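2-hydroxychromene-2-carboxylate isomerase (PDB 2IMF) catalyses the reversible, glutathione-dependent isomerisation of 2-hydroxychromene-2-carboxylate to trans-o-hydroxybenzylidenepyruvate in naphthalene breakdown. Local coordinates at residues A[16-21]-A[32-37]; A[102-107]-A[131-136]. All coordinates share one frame; numbering follows the deposited sequence. Where two conformers were deposited one is given.

Interaction 1. Residues A[16-21]-A[32-37]; sequences LANQRL and IRYNAI. With PO4 (phosphate ion), chain D.
The side chains of Asn18 and Tyr34 cross at about a right angle. The amide oxygen OD1 of Asn18 lies in the ring plane of Tyr34, 3.7 Å from CE2 at the ring edge. The amide and ring planes are turned 61° apart. The partly positive C-H groups at this edge are probably a mild electrostatic partner for the oxygen. The amide nitrogen ND2 is bonded to Asn107 OD1 on helix 99-115, which helps to fix the rotation of the amide. One face of the Tyr34 ring is taken by the CG2 methyl of Ile32, 3.5 Å above the ring centre.

The second point of contact is apolar. The side chains of Leu21 and Ile32 also cross at about a right angle, and Leu21 CD2 touches Ile32 CD1 at 3.9 Å. All four of these residues are buried.

Arg20 turns elsewhere. With CG anti to the backbone N (chi1 169°) and the chain extended as far as NE, its guanidinium is carried away from strand 31-36 to a phosphate ion, probably from the crystallisation liquor. It holds this ion in a two-pronged grip. NH1 bonds O4 and NH2 bonds O2, each at 3.0 Å, with the phosphorus in the guanidinium plane. NE forms a salt bridge with Glu188, and NH1 also bonds Tyr74 OH. A leucine in place of Arg20 would probably cost the phosphate both of these bonds and leave the Glu188 carboxylate without this positive mate.

The packing of helix 12-28 on strand 31-36 is that of the beta-alpha-beta unit that opens the thioredoxin fold.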
loop_
_atom_site.group_PDB
_atom_site.type_symbol
_atom_site.label_atom_id
_atom_site.label_comp_id
_atom_site.label_asym_id
_atom_site.label_seq_id
_atom_site.Cartn_x
_atom_site.Cartn_y
_atom_site.Cartn_z
ATOM N N LEU A 16 10.267 3.061 8.381
ATOM C CA LEU A 16 10.215 4.210 7.460
ATOM C C LEU A 16 9.284 5.306 8.032
ATOM O O LEU A 16 9.615 6.502 8.068
ATOM C CB LEU A 16 9.642 3.781 6.136
ATOM C CG LEU A 16 10.591 2.881 5.310
ATOM C CD1 LEU A 16 9.846 2.323 4.111
ATOM C CD2 LEU A 16 11.863 3.692 4.838
ATOM N N ALA A 17 8.076 4.933 8.457
ATOM C CA ALA A 17 7.145 5.913 9.042
ATOM C C ALA A 17 7.723 6.598 10.250
ATOM O O ALA A 17 7.532 7.830 10.410
ATOM C CB ALA A 17 5.788 5.252 9.377
ATOM N N ASN A 18 8.387 5.859 11.131
ATOM C CA ASN A 18 8.963 6.520 12.280
ATOM C C ASN A 18 10.003 7.520 11.877
ATOM O O ASN A 18 10.027 8.568 12.514
ATOM C CB ASN A 18 9.574 5.467 13.206
ATOM C CG ASN A 18 10.166 6.082 14.417
ATOM O OD1 ASN A 18 9.450 6.695 15.194
ATOM N ND2 ASN A 18 11.489 6.038 14.515
ATOM N N GLN A 19 10.816 7.219 10.879
ATOM C CA GLN A 19 11.848 8.207 10.448
ATOM C C GLN A 19 11.153 9.494 10.002
ATOM O O GLN A 19 11.592 10.601 10.369
ATOM C CB GLN A 19 12.632 7.603 9.246
ATOM C CG GLN A 19 13.580 8.572 8.412
ATOM C CD GLN A 19 14.748 9.066 9.224
ATOM O OE1 GLN A 19 15.137 8.475 10.230
ATOM N NE2 GLN A 19 15.335 10.156 8.768
ATOM N N ARG A 20 10.077 9.372 9.209
ATOM C CA ARG A 20 9.473 10.571 8.633
ATOM C C ARG A 20 8.745 11.287 9.729
ATOM O O ARG A 20 8.848 12.529 9.823
ATOM C CB ARG A 20 8.529 10.143 7.525
ATOM C CG ARG A 20 7.603 11.231 6.970
ATOM C CD ARG A 20 7.314 10.807 5.595
ATOM N NE ARG A 20 6.427 11.713 4.830
ATOM C CZ ARG A 20 6.120 11.508 3.551
ATOM N NH1 ARG A 20 6.555 10.424 2.867
ATOM N NH2 ARG A 20 5.261 12.338 2.977
ATOM N N LEU A 21 8.023 10.607 10.622
ATOM C CA LEU A 21 7.367 11.260 11.747
ATOM C C LEU A 21 8.349 11.946 12.667
ATOM O O LEU A 21 8.035 13.033 13.172
ATOM C CB LEU A 21 6.502 10.299 12.545
ATOM C CG LEU A 21 5.297 9.823 11.737
ATOM C CD1 LEU A 21 4.776 8.504 12.405
ATOM C CD2 LEU A 21 4.188 10.932 11.801
ATOM N N ILE A 32 4.101 13.493 18.932
ATOM C CA ILE A 32 3.731 12.080 18.591
ATOM C C ILE A 32 3.412 11.342 19.856
ATOM O O ILE A 32 4.252 11.316 20.792
ATOM C CB ILE A 32 4.911 11.335 17.955
ATOM C CG1 ILE A 32 5.362 12.016 16.656
ATOM C CG2 ILE A 32 4.543 9.866 17.655
ATOM C CD1 ILE A 32 4.285 11.971 15.585
ATOM N N ARG A 33 2.262 10.680 19.903
ATOM C CA ARG A 33 1.955 9.739 20.945
ATOM C C ARG A 33 2.279 8.310 20.416
ATOM O O ARG A 33 1.553 7.776 19.533
ATOM C CB ARG A 33 0.505 9.868 21.397
ATOM C CG ARG A 33 0.146 8.908 22.475
ATOM C CD ARG A 33 -1.289 9.175 23.019
ATOM N NE ARG A 33 -1.744 10.533 22.724
ATOM C CZ ARG A 33 -2.995 10.878 22.394
ATOM N NH1 ARG A 33 -3.962 9.980 22.307
ATOM N NH2 ARG A 33 -3.282 12.133 22.128
ATOM N N TYR A 34 3.328 7.688 20.950
ATOM C CA TYR A 34 3.802 6.366 20.461
ATOM C C TYR A 34 3.074 5.210 21.111
ATOM O O TYR A 34 2.797 5.236 22.343
ATOM C CB TYR A 34 5.262 6.203 20.788
ATOM C CG TYR A 34 6.152 7.132 20.057
ATOM C CD1 TYR A 34 6.431 8.394 20.613
ATOM C CD2 TYR A 34 6.720 6.818 18.812
ATOM C CE1 TYR A 34 7.273 9.296 19.968
ATOM C CE2 TYR A 34 7.557 7.727 18.174
ATOM C CZ TYR A 34 7.800 8.983 18.755
ATOM O OH TYR A 34 8.635 9.857 18.127
ATOM N N ASN A 35 2.735 4.192 20.321
ATOM C CA ASN A 35 2.094 3.023 20.816
ATOM C C ASN A 35 2.742 1.780 20.185
ATOM O O ASN A 35 2.472 1.466 19.033
ATOM C CB ASN A 35 0.597 3.043 20.422
ATOM C CG ASN A 35 -0.162 4.277 20.983
ATOM O OD1 ASN A 35 -0.577 4.295 22.146
ATOM N ND2 ASN A 35 -0.246 5.311 20.183
ATOM N N ALA A 36 3.492 1.021 20.985
ATOM C CA ALA A 36 4.069 -0.262 20.504
ATOM C C ALA A 36 3.040 -1.349 20.689
ATOM O O ALA A 36 2.535 -1.545 21.815
ATOM C CB ALA A 36 5.356 -0.625 21.252
ATOM N N ILE A 37 2.684 -2.043 19.593
ATOM C CA ILE A 37 1.621 -3.051 19.674
ATOM C C ILE A 37 1.992 -4.313 18.934
ATOM O O ILE A 37 2.922 -4.336 18.133
ATOM C CB ILE A 37 0.243 -2.574 19.073
ATOM C CG1 ILE A 37 0.438 -2.116 17.594
ATOM C CG2 ILE A 37 -0.238 -1.344 19.855
ATOM C CD1 ILE A 37 -0.927 -1.825 16.879
HETATM P P PO4 D . 5.285 10.934 -0.591
HETATM O O1 PO4 D . 5.582 11.048 -2.098
HETATM O O2 PO4 D . 4.977 12.328 -0.044
HETATM O O3 PO4 D . 4.287 9.837 -0.301
HETATM O O4 PO4 D . 6.617 10.483 -0.103
#

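Interaction 2. Residues A[102-107]-A[131-136]; sequences AAAYVN and EKLGWD
A Schellman motif ends helix 125-133, and the side chains around this turn pack against helix 99-115. Gly134 closes the helix with a positive phi of 77°. At these backbone angles a side chain would press on the preceding carbonyl oxygen, so glycine suits this position.

Leu133, just before the glycine, touches helix 99-115 with both methyls. CD2 meets Ala104 CB at 3.8 Å. CD1 comes to the edge of the Tyr105 ring, in its plane, 3.8 Å from CD1 of that ring. The same methyl lies 3.5 Å above one face of the Trp135 indole, toward its rim.

Tyr105 has CG anti to the backbone N (chi1 -180°), which places its ring beside the Trp135 indole in a strongly offset aromatic pair. Their planes are 17° apart, but the Tyr105 ring and the six-membered ring of Trp135 have centroids 5.5 Å apart and barely overlap. The closest atoms are Trp135 CH2 and Tyr105 CD1, 3.4 Å apart. The phenol oxygen of Tyr105 is bonded to Met89 O on helix 87-92.

Beyond the turn, Asp136 caps the N-terminus of helix 137-145. Phe140 of that helix and Tyr95 also meet the Trp135 indole, while strand 31-36 packs on helix 99-115 through Tyr34, which touches Ala103 and Val106.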
loop_
_atom_site.group_PDB
_atom_site.type_symbol
_atom_site.label_atom_id
_atom_site.label_comp_id
_atom_site.label_asym_id
_atom_site.label_seq_id
_atom_site.Cartn_x
_atom_site.Cartn_y
_atom_site.Cartn_z
ATOM N N ALA A 102 10.746 8.527 25.131
ATOM C CA ALA A 102 9.898 7.582 24.362
ATOM C C ALA A 102 10.331 7.662 22.916
ATOM O O ALA A 102 10.613 6.613 22.319
ATOM C CB ALA A 102 8.407 7.918 24.532
ATOM N N ALA A 103 10.462 8.838 22.315
ATOM C CA ALA A 103 10.929 8.953 20.978
ATOM C C ALA A 103 12.330 8.455 20.836
ATOM O O ALA A 103 12.709 7.855 19.821
ATOM C CB ALA A 103 10.873 10.433 20.546
ATOM N N ALA A 104 13.186 8.729 21.834
ATOM C CA ALA A 104 14.562 8.290 21.747
ATOM C C ALA A 104 14.640 6.752 21.726
ATOM O O ALA A 104 15.392 6.205 20.937
ATOM C CB ALA A 104 15.394 8.836 22.898
ATOM N N TYR A 105 13.864 6.121 22.596
ATOM C CA TYR A 105 13.823 4.628 22.596
ATOM C C TYR A 105 13.374 4.127 21.219
ATOM O O TYR A 105 14.027 3.282 20.604
ATOM C CB TYR A 105 12.912 4.090 23.651
ATOM C CG TYR A 105 12.811 2.579 23.724
ATOM C CD1 TYR A 105 13.777 1.838 24.366
ATOM C CD2 TYR A 105 11.827 1.954 23.025
ATOM C CE1 TYR A 105 13.654 0.452 24.441
ATOM C CE2 TYR A 105 11.678 0.604 23.066
ATOM C CZ TYR A 105 12.637 -0.166 23.776
ATOM O OH TYR A 105 12.509 -1.520 23.865
ATOM N N VAL A 106 12.269 4.641 20.706
ATOM C CA VAL A 106 11.742 4.147 19.442
ATOM C C VAL A 106 12.792 4.382 18.362
ATOM O O VAL A 106 13.016 3.486 17.514
ATOM C CB VAL A 106 10.395 4.818 19.172
ATOM C CG1 VAL A 106 9.937 4.482 17.759
ATOM C CG2 VAL A 106 9.382 4.357 20.207
ATOM N N ASN A 107 13.444 5.564 18.312
ATOM C CA ASN A 107 14.442 5.803 17.314
ATOM C C ASN A 107 15.646 4.880 17.413
ATOM O O ASN A 107 16.111 4.342 16.423
ATOM C CB ASN A 107 14.898 7.301 17.406
ATOM C CG ASN A 107 13.824 8.296 16.960
ATOM O OD1 ASN A 107 12.873 7.949 16.253
ATOM N ND2 ASN A 107 13.960 9.548 17.412
ATOM N N GLU A 131 22.550 1.422 27.377
ATOM C CA GLU A 131 23.773 2.195 27.393
ATOM C C GLU A 131 23.523 3.460 26.612
ATOM O O GLU A 131 23.901 4.538 27.067
ATOM C CB GLU A 131 24.888 1.399 26.686
ATOM C CG GLU A 131 25.934 2.294 25.920
ATOM C CD GLU A 131 27.206 2.582 26.664
ATOM O OE1 GLU A 131 27.855 1.619 27.156
ATOM O OE2 GLU A 131 27.592 3.773 26.700
ATOM N N LYS A 132 22.886 3.363 25.457
ATOM C CA LYS A 132 22.586 4.530 24.635
ATOM C C LYS A 132 21.678 5.554 25.302
ATOM O O LYS A 132 21.860 6.785 25.104
ATOM C CB LYS A 132 21.953 4.040 23.304
ATOM C CG LYS A 132 21.576 5.084 22.344
ATOM C CD LYS A 132 22.791 5.841 21.787
ATOM C CE LYS A 132 22.302 7.020 20.941
ATOM N NZ LYS A 132 21.652 8.050 21.840
ATOM N N LEU A 133 20.687 5.067 26.023
ATOM C CA LEU A 133 19.672 5.923 26.605
ATOM C C LEU A 133 20.023 6.399 28.002
ATOM O O LEU A 133 19.264 7.185 28.581
ATOM C CB LEU A 133 18.323 5.193 26.659
ATOM C CG LEU A 133 17.785 4.869 25.261
ATOM C CD1 LEU A 133 16.508 4.230 25.439
ATOM C CD2 LEU A 133 17.616 6.234 24.437
ATOM N N GLY A 134 21.084 5.879 28.598
ATOM C CA GLY A 134 21.370 6.236 29.988
ATOM C C GLY A 134 20.500 5.546 31.001
ATOM O O GLY A 134 20.281 6.114 32.104
ATOM N N TRP A 135 20.019 4.328 30.707
ATOM C CA TRP A 135 19.201 3.564 31.575
ATOM C C TRP A 135 19.991 2.543 32.341
ATOM O O TRP A 135 21.143 2.259 32.003
ATOM C CB TRP A 135 18.161 2.812 30.754
ATOM C CG TRP A 135 17.105 3.668 30.149
ATOM C CD1 TRP A 135 16.841 5.009 30.388
ATOM C CD2 TRP A 135 16.076 3.215 29.254
ATOM N NE1 TRP A 135 15.736 5.387 29.646
ATOM C CE2 TRP A 135 15.241 4.296 28.972
ATOM C CE3 TRP A 135 15.783 1.980 28.680
ATOM C CZ2 TRP A 135 14.126 4.212 28.091
ATOM C CZ3 TRP A 135 14.684 1.885 27.805
ATOM C CH2 TRP A 135 13.855 2.985 27.551
ATOM N N ASP A 136 19.429 2.069 33.448
ATOM C CA ASP A 136 19.988 1.004 34.251
ATOM C C ASP A 136 19.674 -0.341 33.608
ATOM O O ASP A 136 18.531 -0.775 33.499
ATOM C CB ASP A 136 19.369 1.143 35.653
ATOM C CG ASP A 136 19.912 0.137 36.651
ATOM O OD1 ASP A 136 19.817 -1.119 36.515
ATOM O OD2 ASP A 136 20.462 0.664 37.653
#

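Interaction 1 comes first along the chain, and interaction 2 opens only after it has closed. Their centres are about 15 Å apart. Interaction 1 lies near the centre of the chain, in the beta-alpha-beta unit; interaction 2 lies in the helical part, away from the annotated sites. Helix 99-115 joins them. Besides the amide bond between the two asparagines, Asn18 OD1 packs on Val106 CG1 at 3.4 Å. The helix therefore contacts residues 16-21 and 32-37 as well as residues 131-136. The two contacts form a continuous packed path from the thioredoxin-like sheet into the helices of this kappa class glutathione transferase.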